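Local coordinates for nucleoside-diphosphate sugar epimerase (SulA family) (Corynebacterium glutamicum, PDB 3OH8), which probably acts as a nucleoside-diphosphate sugar epimerase, binding a nicotinamide dinucleotide cofactor in a Rossmann-type domain of the NAD-dependent epimerase/dehydratase family, at residues R161-Q166 with V204-A209; T248-S253 with D347-A352; H287-A292 with K297-I302. All coordinates share one frame; numbering follows the deposited sequence.

In the fold
All three contacts are buried, setting helices or turns against one sheet of the epimerase/dehydratase domain. Contacts 1 and 2, centred about 10 and 14 Å from the chain's centre and about 8 Å from each other, share one face: strands 204-207 and 248-254 adjoin, and Tyr349 of contact 2 packs on Leu163 and Leu208 of contact 1. Contact 3 lies farther out, centred about 24 Å from the chain's centre and about 11 Å from contact 2's, with a turn and short helix on the other face, over strand 298-308. No hydrogen bond crosses between the paired segments within contact 1, purely aliphatic, or within contact 2, which adds a tyrosine; contact 3 combines methyl packing with a backbone hydrogen bond.

Contact 1. Residues R161-Q166 with V204-A209; sequences RALTAQ and VLVHLA
Leu163 meets strand 204-207 and the residues just beyond it through one methyl. Its CD2 lies 4.0 Å from Val206 CG1 and also 4.0 Å from Leu208 CD1, so that a single branch of the helix residue bridges two residues from the same side of the strand. Leu163 and Val206 approach tip to tip, whereas the Leu208 chain passes at a slant. The reach depends on the helix residue: with CG trans to its backbone nitrogen (chi1 176°), Leu163 stretches straight across the gap, spanning two backbones whose nearest CA atoms, those of Leu163 and Val206, are 9.9 Å apart. The joint is small, burying 87 Å² in all.

Neighbouring elements complete it. Tyr349 of helix 342-354 touches both Leu163 and Leu208, and Ile353 of the same helix lies on Val206. The strand itself is fixed by backbone hydrogen bonds from Val206 to Ala151 and Thr153, while the hydroxyl oxygen of Thr153 receives the amides of Leu208 and Ala209 just where the strand ends. On the helix, Gln166 ties its amide group to helix 342-354, NE2 bonding to Asp347 OD1 and OE1 to Thr346 OG1, which holds the amide at both ends.

Helix 158-169 follows strand 149-153 through a glycine-rich turn, and strand 204-207 runs parallel beside that strand. This is the first beta-alpha unit of a Rossmann fold packed on its sheet, the region that in related enzymes cradles the dinucleotide cofactor.

Contact 2. Residues T248-S253 with D347-A352; sequences TMISAS and DIYYRA
Ile250 packs against helix residues Tyr349 and Ala352 through its two branches: CG2 rests 3.7 Å from Tyr349 CD1, and CD1 lies 3.8 Å from Ala352 CB. The methyl CG2 comes at the tyrosine ring obliquely, while the isoleucine and tyrosine side chains run alongside one another, pointing opposite ways. With CG2 trans to the backbone nitrogen and CG1 beside it (chi1 -53°), CG2 is placed between the two helix residues, also 3.9 Å from Ala352 CB, while the CG1-CD1 branch lies along Ala352; Tyr349 and Ala352 are three positions apart and so on one helical face. Further along the strand, Tyr349 ends against Ala252. Its OH is 3.2 Å from Ala252 CB, and Ala252 CA sits at the ring edge near its plane, making this the closest part of the contact.

The axes of segments 347-352 and 248-253 run nearly antiparallel, at 159°, and approach to 9.6 Å, as in the alpha-on-sheet layers of a Rossmann fold. The tyrosine lies over several parallel strands, touching Val206 and Ile302 from the strands that flank 248-254.

Packing is slacker at the Thr248 end, where the methyl CG2 stays 4.7 Å from Ala352 O. That carbonyl is instead hydrogen-bonded by Arg298 NH1, and the arginine also lies against Thr248, so a polar group takes over where the aliphatic fit ends. At the opposite end Ala252 is partly exposed, in contrast to the buried Ile250 and Ala352.

Contact 3. Residues H287-A292 with K297-I302; sequences HATAPA and KRVAFI
Ala292 and Lys297 close the short connection between helix 290-294 and strand 298-308 with a backbone hydrogen bond, Lys297 N to Ala292 O, 3.1 Å long.

The lysine side chain stays near this carbonyl before turning away. Its CB is 3.4 Å from Ala292 O, CG stands back at 4.2 Å from that oxygen, and the bend at chi2 brings CD to 3.8 Å from it. Through CE, where a second bend follows, the chain leaves the short helix, and NZ ends among the carbonyl oxygens of Val240, Ser243 and Cys246, hydrogen-bonded to all three. The ammonium group is thus pinned at the C-terminal end of helix 222-242, a place where the helix dipole would probably favour positive charge.

Strand 298-308 lies next to, and parallel with, strand 248-254, and the chain between them passes through helices 277-287 and 290-294, so this contact belongs to the returning limb of a beta-alpha-beta unit in the Rossmann sheet.

Val299 divides its two methyls between the short helix and the turn before it: CG2 packs 3.8 Å from Ala292 CB, and CG1 is 3.6 Å from Thr289 OG1. Within the type I turn from His287 to Ala290, that hydroxyl sits between the backbone nitrogen and carbonyl carbon of its own residue (chi1 64°), where it bonds back to Glu286 O. The same oxygen lies in the plane of the Phe301 ring at its edge, 3.0 Å from CE1, while Thr289 CG2 approaches this ring carbon to 4.0 Å.

Contact 1. Residues R161-Q166 with V204-A209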
# COMPACT_ATOMS: atom_id res chain seq x y z
N ARG A 161 0.04 -7.72 -2.34
CA ARG A 161 1.37 -7.67 -1.77
C ARG A 161 1.44 -6.51 -0.78
O ARG A 161 2.04 -6.63 0.29
CB ARG A 161 2.42 -7.52 -2.87
CG ARG A 161 3.81 -7.94 -2.50
CD ARG A 161 4.70 -8.03 -3.73
NE ARG A 161 6.10 -8.27 -3.37
CZ ARG A 161 7.12 -8.24 -4.23
NH1 ARG A 161 6.91 -7.98 -5.51
NH2 ARG A 161 8.36 -8.47 -3.80
N ALA A 162 0.82 -5.39 -1.11
CA ALA A 162 0.82 -4.25 -0.19
C ALA A 162 -0.01 -4.54 1.07
O ALA A 162 0.41 -4.22 2.20
CB ALA A 162 0.35 -3.00 -0.88
N LEU A 163 -1.17 -5.15 0.88
CA LEU A 163 -2.03 -5.51 2.00
C LEU A 163 -1.35 -6.53 2.92
O LEU A 163 -1.40 -6.39 4.14
CB LEU A 163 -3.37 -6.07 1.50
CG LEU A 163 -4.32 -6.57 2.58
CD1 LEU A 163 -4.67 -5.45 3.56
CD2 LEU A 163 -5.60 -7.17 1.95
N THR A 164 -0.73 -7.54 2.34
CA THR A 164 -0.02 -8.56 3.10
C THR A 164 1.06 -7.93 4.00
O THR A 164 1.14 -8.23 5.20
CB THR A 164 0.62 -9.63 2.16
OG1 THR A 164 -0.42 -10.40 1.53
CG2 THR A 164 1.53 -10.56 2.94
N ALA A 165 1.87 -7.06 3.42
CA ALA A 165 2.90 -6.36 4.18
C ALA A 165 2.31 -5.50 5.29
O ALA A 165 2.89 -5.41 6.36
CB ALA A 165 3.75 -5.50 3.27
N GLN A 166 1.18 -4.85 5.02
CA GLN A 166 0.57 -3.98 6.03
C GLN A 166 0.06 -4.81 7.21
O GLN A 166 0.31 -4.48 8.36
CB GLN A 166 -0.58 -3.17 5.42
CG GLN A 166 -1.01 -1.96 6.24
CD GLN A 166 -2.12 -1.18 5.54
OE1 GLN A 166 -2.53 -1.54 4.43
NE2 GLN A 166 -2.61 -0.13 6.18
N VAL A 204 -10.27 -14.79 8.91
CA VAL A 204 -10.86 -14.01 7.83
C VAL A 204 -10.30 -14.45 6.50
O VAL A 204 -9.12 -14.77 6.41
CB VAL A 204 -10.53 -12.51 7.99
CG1 VAL A 204 -11.15 -11.68 6.86
CG2 VAL A 204 -11.01 -11.99 9.35
N LEU A 205 -11.14 -14.48 5.47
CA LEU A 205 -10.65 -14.70 4.11
C LEU A 205 -10.70 -13.40 3.33
O LEU A 205 -11.74 -12.74 3.27
CB LEU A 205 -11.50 -15.74 3.38
CG LEU A 205 -11.20 -15.80 1.87
CD1 LEU A 205 -9.77 -16.33 1.60
CD2 LEU A 205 -12.26 -16.63 1.12
N VAL A 206 -9.58 -13.02 2.72
CA VAL A 206 -9.59 -11.91 1.77
C VAL A 206 -9.37 -12.44 0.36
O VAL A 206 -8.32 -13.03 0.07
CB VAL A 206 -8.51 -10.85 2.13
CG1 VAL A 206 -8.52 -9.71 1.10
CG2 VAL A 206 -8.79 -10.31 3.51
N HIS A 207 -10.36 -12.26 -0.50
CA HIS A 207 -10.31 -12.80 -1.86
C HIS A 207 -10.06 -11.68 -2.85
O HIS A 207 -10.97 -10.92 -3.21
CB HIS A 207 -11.62 -13.51 -2.22
CG HIS A 207 -11.57 -14.18 -3.56
ND1 HIS A 207 -12.65 -14.24 -4.41
CD2 HIS A 207 -10.56 -14.82 -4.20
CE1 HIS A 207 -12.32 -14.89 -5.51
NE2 HIS A 207 -11.05 -15.25 -5.40
N LEU A 208 -8.80 -11.59 -3.27
CA LEU A 208 -8.30 -10.51 -4.09
C LEU A 208 -7.90 -11.00 -5.48
O LEU A 208 -7.73 -10.19 -6.38
CB LEU A 208 -7.07 -9.90 -3.44
CG LEU A 208 -7.26 -8.85 -2.36
CD1 LEU A 208 -5.89 -8.39 -1.90
CD2 LEU A 208 -8.02 -7.72 -2.97
N ALA A 209 -7.74 -12.31 -5.64
CA ALA A 209 -7.17 -12.86 -6.87
C ALA A 209 -7.91 -12.38 -8.13
O ALA A 209 -9.14 -12.35 -8.17
CB ALA A 209 -7.15 -14.37 -6.83

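Contact 2. Residues T248-S253 with D347-A352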
# COMPACT_ATOMS: atom_id res chain seq x y z
N THR A 248 -15.50 -14.30 8.35
CA THR A 248 -15.58 -13.14 7.47
C THR A 248 -15.00 -13.39 6.09
O THR A 248 -13.93 -13.98 5.98
CB THR A 248 -14.82 -11.96 8.11
OG1 THR A 248 -15.37 -11.70 9.41
CG2 THR A 248 -14.95 -10.71 7.26
N MSE A 249 -15.70 -12.93 5.05
CA MSE A 249 -15.17 -12.95 3.69
C MSE A 249 -15.16 -11.54 3.13
O MSE A 249 -16.22 -10.92 2.95
CB MSE A 249 -15.97 -13.90 2.78
CG MSE A 249 -15.38 -14.07 1.37
SE MSE A 249 -16.25 -15.24 0.29
CE MSE A 249 -15.21 -15.20 -1.15
N ILE A 250 -13.96 -11.00 2.91
CA ILE A 250 -13.81 -9.72 2.24
C ILE A 250 -13.44 -9.98 0.78
O ILE A 250 -12.35 -10.47 0.49
CB ILE A 250 -12.68 -8.87 2.88
CG1 ILE A 250 -12.91 -8.73 4.39
CG2 ILE A 250 -12.62 -7.48 2.23
CD1 ILE A 250 -14.32 -8.27 4.75
N SER A 251 -14.35 -9.66 -0.13
CA SER A 251 -14.19 -10.08 -1.52
C SER A 251 -13.98 -8.88 -2.45
O SER A 251 -14.73 -7.90 -2.38
CB SER A 251 -15.43 -10.88 -1.97
OG SER A 251 -15.18 -11.52 -3.20
N ALA A 252 -12.98 -8.95 -3.31
CA ALA A 252 -12.74 -7.86 -4.26
C ALA A 252 -13.95 -7.69 -5.19
O ALA A 252 -14.60 -8.67 -5.55
CB ALA A 252 -11.49 -8.14 -5.08
N SER A 253 -14.24 -6.45 -5.56
CA SER A 253 -15.23 -6.21 -6.60
C SER A 253 -14.75 -4.99 -7.38
O SER A 253 -13.55 -4.72 -7.39
CB SER A 253 -16.63 -6.00 -6.03
OG SER A 253 -17.59 -5.90 -7.07
N ASP A 347 -5.79 0.25 3.15
CA ASP A 347 -6.42 0.68 4.40
C ASP A 347 -7.85 0.16 4.49
O ASP A 347 -8.30 -0.30 5.54
CB ASP A 347 -6.43 2.21 4.53
CG ASP A 347 -5.09 2.77 5.00
OD1 ASP A 347 -4.13 2.00 5.19
OD2 ASP A 347 -5.02 4.01 5.18
N ILE A 348 -8.57 0.26 3.37
CA ILE A 348 -9.98 -0.15 3.35
C ILE A 348 -10.10 -1.66 3.52
O ILE A 348 -10.94 -2.14 4.28
CB ILE A 348 -10.68 0.36 2.08
CG1 ILE A 348 -10.86 1.88 2.18
CG2 ILE A 348 -12.04 -0.29 1.91
CD1 ILE A 348 -11.15 2.58 0.85
N TYR A 349 -9.24 -2.42 2.85
CA TYR A 349 -9.24 -3.87 3.06
C TYR A 349 -8.93 -4.21 4.51
O TYR A 349 -9.61 -5.03 5.14
CB TYR A 349 -8.22 -4.55 2.13
CG TYR A 349 -8.81 -4.92 0.78
CD1 TYR A 349 -9.61 -6.05 0.64
CD2 TYR A 349 -8.56 -4.15 -0.35
CE1 TYR A 349 -10.16 -6.40 -0.60
CE2 TYR A 349 -9.10 -4.48 -1.59
CZ TYR A 349 -9.91 -5.60 -1.70
OH TYR A 349 -10.44 -5.94 -2.94
N TYR A 350 -7.88 -3.58 5.03
CA TYR A 350 -7.41 -3.83 6.38
C TYR A 350 -8.53 -3.52 7.36
O TYR A 350 -8.88 -4.35 8.20
CB TYR A 350 -6.17 -2.97 6.63
CG TYR A 350 -5.34 -3.29 7.86
CD1 TYR A 350 -5.93 -3.40 9.11
CD2 TYR A 350 -3.96 -3.44 7.76
CE1 TYR A 350 -5.15 -3.67 10.24
CE2 TYR A 350 -3.18 -3.71 8.88
CZ TYR A 350 -3.79 -3.83 10.12
OH TYR A 350 -3.01 -4.10 11.22
N ARG A 351 -9.14 -2.34 7.22
CA ARG A 351 -10.29 -2.01 8.04
C ARG A 351 -11.41 -3.04 7.93
O ARG A 351 -11.99 -3.44 8.94
CB ARG A 351 -10.83 -0.61 7.70
CG ARG A 351 -11.96 -0.22 8.63
CD ARG A 351 -12.55 1.16 8.36
NE ARG A 351 -13.63 1.39 9.32
CZ ARG A 351 -14.04 2.57 9.75
NH1 ARG A 351 -13.49 3.69 9.30
NH2 ARG A 351 -15.00 2.62 10.67
N ALA A 352 -11.74 -3.45 6.70
CA ALA A 352 -12.82 -4.42 6.51
C ALA A 352 -12.53 -5.71 7.28
O ALA A 352 -13.42 -6.32 7.87
CB ALA A 352 -13.01 -4.73 5.02

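Contact 3. Residues H287-A292 with K297-I302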
# COMPACT_ATOMS: atom_id res chain seq x y z
N HIS A 287 -22.47 -12.02 -6.38
CA HIS A 287 -23.48 -12.99 -5.97
C HIS A 287 -22.86 -14.36 -5.66
O HIS A 287 -23.42 -15.15 -4.92
CB HIS A 287 -24.58 -13.13 -7.04
CG HIS A 287 -25.64 -14.12 -6.66
ND1 HIS A 287 -25.79 -15.33 -7.29
CD2 HIS A 287 -26.58 -14.08 -5.69
CE1 HIS A 287 -26.79 -16.00 -6.73
NE2 HIS A 287 -27.29 -15.25 -5.76
N ALA A 288 -21.69 -14.64 -6.23
CA ALA A 288 -20.99 -15.88 -5.95
C ALA A 288 -20.57 -16.04 -4.48
O ALA A 288 -20.22 -17.15 -4.06
CB ALA A 288 -19.79 -16.04 -6.88
N THR A 289 -20.59 -14.95 -3.70
CA THR A 289 -20.26 -15.04 -2.27
C THR A 289 -21.46 -15.49 -1.43
O THR A 289 -21.34 -15.68 -0.22
CB THR A 289 -19.74 -13.70 -1.66
OG1 THR A 289 -20.76 -12.70 -1.71
CG2 THR A 289 -18.49 -13.19 -2.39
N ALA A 290 -22.60 -15.67 -2.08
CA ALA A 290 -23.84 -15.98 -1.37
C ALA A 290 -23.76 -17.13 -0.35
O ALA A 290 -24.34 -17.04 0.72
CB ALA A 290 -25.00 -16.20 -2.36
N PRO A 291 -23.03 -18.22 -0.66
CA PRO A 291 -22.92 -19.28 0.35
C PRO A 291 -22.34 -18.81 1.68
O PRO A 291 -22.77 -19.30 2.73
CB PRO A 291 -21.99 -20.30 -0.32
CG PRO A 291 -22.21 -20.08 -1.79
CD PRO A 291 -22.39 -18.60 -1.93
N ALA A 292 -21.39 -17.89 1.66
CA ALA A 292 -20.82 -17.39 2.91
C ALA A 292 -21.85 -16.60 3.72
O ALA A 292 -22.02 -16.83 4.91
CB ALA A 292 -19.60 -16.52 2.63
N LYS A 297 -22.07 -15.67 7.79
CA LYS A 297 -20.75 -15.02 7.91
C LYS A 297 -20.82 -13.58 7.42
O LYS A 297 -21.69 -13.22 6.63
CB LYS A 297 -19.67 -15.78 7.14
CG LYS A 297 -19.08 -16.94 7.91
CD LYS A 297 -19.92 -18.19 7.78
CE LYS A 297 -19.63 -19.17 8.91
NZ LYS A 297 -18.23 -19.64 8.90
N ARG A 298 -19.88 -12.75 7.88
CA ARG A 298 -19.84 -11.37 7.43
C ARG A 298 -19.20 -11.28 6.05
O ARG A 298 -18.10 -11.79 5.84
CB ARG A 298 -19.10 -10.48 8.44
CG ARG A 298 -19.13 -8.99 8.10
CD ARG A 298 -18.66 -8.12 9.27
NE ARG A 298 -17.31 -8.43 9.72
CZ ARG A 298 -16.20 -7.90 9.21
NH1 ARG A 298 -16.26 -7.01 8.22
NH2 ARG A 298 -15.02 -8.26 9.70
N VAL A 299 -19.89 -10.66 5.09
CA VAL A 299 -19.34 -10.49 3.75
C VAL A 299 -19.36 -9.03 3.34
O VAL A 299 -20.36 -8.33 3.55
CB VAL A 299 -20.17 -11.30 2.70
CG1 VAL A 299 -19.59 -11.15 1.30
CG2 VAL A 299 -20.24 -12.76 3.10
N ALA A 300 -18.25 -8.54 2.79
CA ALA A 300 -18.22 -7.22 2.15
C ALA A 300 -17.62 -7.32 0.76
O ALA A 300 -16.78 -8.18 0.49
CB ALA A 300 -17.45 -6.22 2.99
N PHE A 301 -18.05 -6.42 -0.12
CA PHE A 301 -17.57 -6.33 -1.49
C PHE A 301 -16.85 -5.02 -1.62
O PHE A 301 -17.44 -3.96 -1.42
CB PHE A 301 -18.74 -6.36 -2.48
CG PHE A 301 -19.76 -7.40 -2.18
CD1 PHE A 301 -19.45 -8.74 -2.30
CD2 PHE A 301 -21.04 -7.04 -1.77
CE1 PHE A 301 -20.39 -9.71 -2.02
CE2 PHE A 301 -21.98 -8.01 -1.48
CZ PHE A 301 -21.65 -9.35 -1.60
N ILE A 302 -15.56 -5.09 -1.93
CA ILE A 302 -14.76 -3.87 -2.05
C ILE A 302 -14.79 -3.44 -3.51
O ILE A 302 -13.99 -3.89 -4.33
CB ILE A 302 -13.31 -4.13 -1.58
CG1 ILE A 302 -13.31 -4.72 -0.17
CG2 ILE A 302 -12.48 -2.85 -1.61
CD1 ILE A 302 -14.17 -3.94 0.84